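Local coordinates for protein aromatic amino acid aminotransferase I (Candida albicans WO-1, PDB 6HNU) that probably transfers the amino group of aromatic amino acids to 2-oxoglutarate with the help of pyridoxal 5'-phosphate, yielding aromatic oxo-acids and glutamate, at residues 106-111 with 323-328; 415-420 with 433-438. One frame throughout, in Å; residues are numbered along the deposited sequence.

Contact 1 (106-111 with 323-328); sequences GSTFGL and RLHEVS. Unlike the reference sequence in segment 106-111: Leu-111 (reference Ser).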
# COMPACT_ATOMS: atom_id res chain seq x y z
N GLY B 106 0.60 11.72 8.01
CA GLY B 106 0.90 11.61 9.45
C GLY B 106 1.90 10.51 9.74
O GLY B 106 2.50 9.98 8.79
N SER B 107 2.04 10.16 11.02
CA SER B 107 2.99 9.12 11.51
C SER B 107 2.68 7.80 10.77
O SER B 107 1.48 7.41 10.70
CB SER B 107 2.90 8.92 12.99
OG SER B 107 3.65 7.77 13.38
N THR B 108 3.72 7.13 10.28
CA THR B 108 3.56 5.84 9.55
C THR B 108 3.23 4.72 10.55
O THR B 108 2.81 3.66 10.11
CB THR B 108 4.81 5.57 8.69
OG1 THR B 108 4.72 6.37 7.50
CG2 THR B 108 4.93 4.13 8.26
N PHE B 109 3.43 4.91 11.86
CA PHE B 109 3.07 3.90 12.89
C PHE B 109 1.55 3.69 12.86
O PHE B 109 1.10 2.57 13.07
CB PHE B 109 3.49 4.34 14.29
CG PHE B 109 4.96 4.21 14.58
CD1 PHE B 109 5.85 5.18 14.16
CD2 PHE B 109 5.43 3.16 15.34
CE1 PHE B 109 7.19 5.09 14.46
CE2 PHE B 109 6.78 3.08 15.65
CZ PHE B 109 7.66 4.02 15.17
N GLY B 110 0.79 4.77 12.62
CA GLY B 110 -0.68 4.77 12.49
C GLY B 110 -1.30 5.91 13.26
O GLY B 110 -0.58 6.59 14.04
N LEU B 111 -2.59 6.17 13.06
CA LEU B 111 -3.28 7.26 13.79
C LEU B 111 -3.57 6.83 15.22
O LEU B 111 -3.99 5.70 15.43
CB LEU B 111 -4.54 7.63 13.02
CG LEU B 111 -4.28 8.28 11.66
CD1 LEU B 111 -5.49 8.10 10.74
CD2 LEU B 111 -3.89 9.74 11.81
N ARG B 323 10.12 2.14 9.10
CA ARG B 323 11.10 2.71 8.14
C ARG B 323 10.76 2.25 6.72
O ARG B 323 10.75 3.07 5.80
CB ARG B 323 12.51 2.27 8.53
CG ARG B 323 12.92 2.78 9.90
CD ARG B 323 13.09 4.30 9.94
NE ARG B 323 11.90 5.08 10.25
CZ ARG B 323 11.39 5.31 11.46
NH1 ARG B 323 11.90 4.78 12.55
NH2 ARG B 323 10.32 6.09 11.57
N LEU B 324 10.47 0.97 6.54
CA LEU B 324 10.13 0.45 5.20
C LEU B 324 8.80 1.06 4.74
O LEU B 324 8.75 1.57 3.59
CB LEU B 324 10.05 -1.07 5.22
CG LEU B 324 9.53 -1.73 3.95
CD1 LEU B 324 10.38 -1.37 2.73
CD2 LEU B 324 9.52 -3.24 4.13
N HIS B 325 7.79 1.07 5.61
CA HIS B 325 6.46 1.64 5.27
C HIS B 325 6.58 3.10 4.78
O HIS B 325 5.88 3.45 3.84
CB HIS B 325 5.51 1.52 6.44
CG HIS B 325 4.91 0.17 6.60
ND1 HIS B 325 4.16 -0.13 7.70
CD2 HIS B 325 4.84 -0.91 5.79
CE1 HIS B 325 3.68 -1.35 7.58
NE2 HIS B 325 4.08 -1.86 6.45
N GLU B 326 7.42 3.93 5.43
CA GLU B 326 7.68 5.34 5.06
C GLU B 326 7.99 5.50 3.58
O GLU B 326 7.50 6.48 3.02
CB GLU B 326 8.81 5.95 5.89
CG GLU B 326 8.25 6.37 7.21
CD GLU B 326 9.27 6.65 8.30
OE1 GLU B 326 10.48 6.38 8.10
OE2 GLU B 326 8.82 7.12 9.37
N VAL B 327 8.73 4.59 2.97
CA VAL B 327 9.17 4.71 1.54
C VAL B 327 8.52 3.65 0.64
O VAL B 327 8.94 3.53 -0.52
CB VAL B 327 10.70 4.65 1.47
CG1 VAL B 327 11.29 5.82 2.25
CG2 VAL B 327 11.25 3.33 1.97
N SER B 328 7.53 2.91 1.13
CA SER B 328 6.76 1.92 0.33
C SER B 328 5.28 2.37 0.33
O SER B 328 4.95 3.32 -0.43
CB SER B 328 7.04 0.51 0.79
OG SER B 328 6.55 0.25 2.10
O HOH W 1 3.12 1.00 9.85
O HOH W 2 6.40 7.86 10.39
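Thr-108 meets Glu-326 and His-325 with its two branches split by chi1 (-78°): CG2 stands opposite the backbone N and reaches His-325, while OG1 lies beside that N and faces Glu-326. CG2 comes to 3.2 Å from CB of His-325, unusually short for two carbons and doubtful in its exact length, and OG1 lies 3.5 Å from CG of Glu-326; the hydroxyl itself is hydrogen-bonded to Gln-330 O. No direct hydrogen bond joins the segments. Two waters bridge them instead. One donates to Thr-108 O (2.7 Å) and sits in the plane of the imidazole at ND1 of His-325 (2.6 Å), whose NE2 pairs with Glu-143. The other accepts from Thr-108 N and donates to Glu-326 OE2. Arg-323 grips that carboxylate side-on, NE to OE1 and NH2 to OE2, each 2.9 Å; both oxygens lie near the guanidinium plane, but the carboxylate is tilted against it, and the two bonds restrict the carboxylate's rotation. NH1 also pairs with Glu-319. The side chain of Glu-326 lies about 7 Å from a bound phenylalanine. Ser-107 OG accepts from Phe-109 N, making the loop side an ST turn overlapping a type I beta turn, just before helix 112-126 in the aminotransferase fold.

Contact 2 (415-420 with 433-438); sequences KVEAAV and PGSWFK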
# COMPACT_ATOMS: atom_id res chain seq x y z
N LYS B 415 -2.36 -37.03 -12.22
CA LYS B 415 -3.26 -37.39 -13.35
C LYS B 415 -4.64 -37.79 -12.83
O LYS B 415 -5.64 -37.45 -13.48
CB LYS B 415 -2.59 -38.47 -14.19
CG LYS B 415 -1.50 -37.93 -15.08
CD LYS B 415 -0.99 -38.96 -16.03
CE LYS B 415 0.09 -38.41 -16.94
NZ LYS B 415 0.94 -39.53 -17.40
N VAL B 416 -4.70 -38.44 -11.65
CA VAL B 416 -5.99 -38.72 -10.98
C VAL B 416 -6.62 -37.39 -10.55
O VAL B 416 -7.79 -37.20 -10.79
CB VAL B 416 -5.82 -39.70 -9.80
CG1 VAL B 416 -7.13 -39.88 -9.07
CG2 VAL B 416 -5.29 -41.05 -10.28
N GLU B 417 -5.84 -36.52 -9.93
CA GLU B 417 -6.33 -35.16 -9.52
C GLU B 417 -6.92 -34.45 -10.74
O GLU B 417 -8.03 -33.93 -10.62
CB GLU B 417 -5.19 -34.33 -8.94
CG GLU B 417 -5.62 -33.01 -8.33
CD GLU B 417 -4.42 -32.20 -7.87
OE1 GLU B 417 -3.58 -31.89 -8.75
OE2 GLU B 417 -4.34 -31.85 -6.66
N ALA B 418 -6.20 -34.41 -11.87
CA ALA B 418 -6.66 -33.75 -13.12
C ALA B 418 -7.97 -34.39 -13.61
O ALA B 418 -8.89 -33.64 -13.95
CB ALA B 418 -5.58 -33.82 -14.18
N ALA B 419 -8.05 -35.72 -13.59
CA ALA B 419 -9.25 -36.48 -14.02
C ALA B 419 -10.43 -36.11 -13.13
O ALA B 419 -11.53 -35.86 -13.65
CB ALA B 419 -9.00 -37.97 -13.98
N VAL B 420 -10.23 -36.14 -11.82
CA VAL B 420 -11.34 -35.80 -10.89
C VAL B 420 -11.75 -34.34 -11.09
O VAL B 420 -12.95 -34.10 -11.12
CB VAL B 420 -10.98 -36.12 -9.43
CG1 VAL B 420 -11.99 -35.52 -8.46
CG2 VAL B 420 -10.86 -37.62 -9.25
N PRO B 433 -7.74 -27.85 -7.06
CA PRO B 433 -6.79 -28.94 -6.85
C PRO B 433 -5.73 -28.59 -5.82
O PRO B 433 -5.08 -27.55 -5.94
CB PRO B 433 -6.15 -29.15 -8.25
CG PRO B 433 -7.27 -28.74 -9.17
CD PRO B 433 -7.95 -27.58 -8.48
N GLY B 434 -5.52 -29.50 -4.87
CA GLY B 434 -4.54 -29.34 -3.79
C GLY B 434 -3.14 -29.14 -4.31
O GLY B 434 -2.39 -28.44 -3.64
N SER B 435 -2.75 -29.79 -5.41
CA SER B 435 -1.32 -29.77 -5.84
C SER B 435 -0.93 -28.32 -6.23
O SER B 435 0.23 -27.99 -6.16
CB SER B 435 -1.09 -30.73 -6.99
OG SER B 435 -1.80 -30.30 -8.14
N TRP B 436 -1.90 -27.50 -6.60
CA TRP B 436 -1.67 -26.09 -7.01
C TRP B 436 -1.12 -25.29 -5.82
O TRP B 436 -0.52 -24.26 -6.09
CB TRP B 436 -2.94 -25.45 -7.55
CG TRP B 436 -3.48 -26.09 -8.80
CD1 TRP B 436 -3.06 -27.25 -9.39
CD2 TRP B 436 -4.62 -25.64 -9.56
NE1 TRP B 436 -3.86 -27.55 -10.47
CE2 TRP B 436 -4.80 -26.56 -10.62
CE3 TRP B 436 -5.49 -24.56 -9.46
CZ2 TRP B 436 -5.80 -26.41 -11.57
CZ3 TRP B 436 -6.47 -24.39 -10.42
CH2 TRP B 436 -6.64 -25.33 -11.44
N PHE B 437 -1.26 -25.78 -4.58
CA PHE B 437 -0.82 -25.04 -3.36
C PHE B 437 0.49 -25.60 -2.86
O PHE B 437 0.98 -25.17 -1.80
CB PHE B 437 -1.87 -25.09 -2.26
CG PHE B 437 -3.21 -24.59 -2.68
CD1 PHE B 437 -4.17 -25.43 -3.24
CD2 PHE B 437 -3.54 -23.26 -2.50
CE1 PHE B 437 -5.42 -24.95 -3.55
CE2 PHE B 437 -4.80 -22.79 -2.80
CZ PHE B 437 -5.73 -23.62 -3.38
N LYS B 438 1.07 -26.56 -3.57
CA LYS B 438 2.30 -27.20 -3.07
C LYS B 438 3.46 -26.19 -3.10
O LYS B 438 3.69 -25.66 -4.16
CB LYS B 438 2.65 -28.42 -3.93
CG LYS B 438 3.84 -29.22 -3.42
CD LYS B 438 3.50 -30.07 -2.22
CE LYS B 438 4.54 -30.04 -1.13
NZ LYS B 438 5.92 -30.19 -1.66
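Glu-417 passes the end of its side chain over CB of Pro-433, the two side chains crossing at about a right angle, with Glu-417 CD 3.5 Å from Pro-433 CB. The chain leaves helix 413-426 fully drawn out, CG anti to the backbone N (chi1 -172°) and CD anti again, which carries the carboxylate across to the start of the 3-10 turn 434-437. There both oxygens are used by one residue. Ser-435 OG donates to Glu-417 OE1 in a very short bond of 2.5 Å, and Ser-435 N donates to Glu-417 OE2 at 2.9 Å, meeting the syn lone pair with an N-H...O angle of 157°. The serine hydroxyl is set for this by a chi1 of 65°, which places OG between its own N and carbonyl carbon, so that hydroxyl and amide can each meet one oxygen. Gly-434 N also lies near Glu-417 OE2, at 3.2 Å, but its angle is too poor for a hydrogen bond. Pro-433 serves a second neighbour: its CG rests 3.5 Å above one face of the Trp-436 ring, offset toward the rim. That indole also meets the ring of His-421 at a steep angle and packs on Ile-31 of the second subunit. Phe-462 of strand 459-465 touches Glu-417 as well, and Gly-434 is tied to Phe-461 through the backbone. The buried carboxylate is thus held by two bonds, one to each oxygen, which restrict its rotation; amide dipoles at the start of the 3-10 turn would be expected to favour its negative charge.

How the contacts relate
Contact 1 closes before contact 2 opens along the chain, and the two lie on opposite sides of the chain's centre, with centres 41 Å apart and nearest atoms about 24 Å apart. They share no helix or strand. Contact 1 joins the loop before helix 112-126 to helix 315-327, which directly follows strand 309-314 of the large mixed sheet. Contact 2 joins helix 413-426 to the turn after strand 429-433, an outermost strand of the four-stranded antiparallel sheet. All four segments belong to the class I and II aminotransferase region of the chain. Both contacts also touch the second subunit, so these two distant parts of the fold each border the dimer interface.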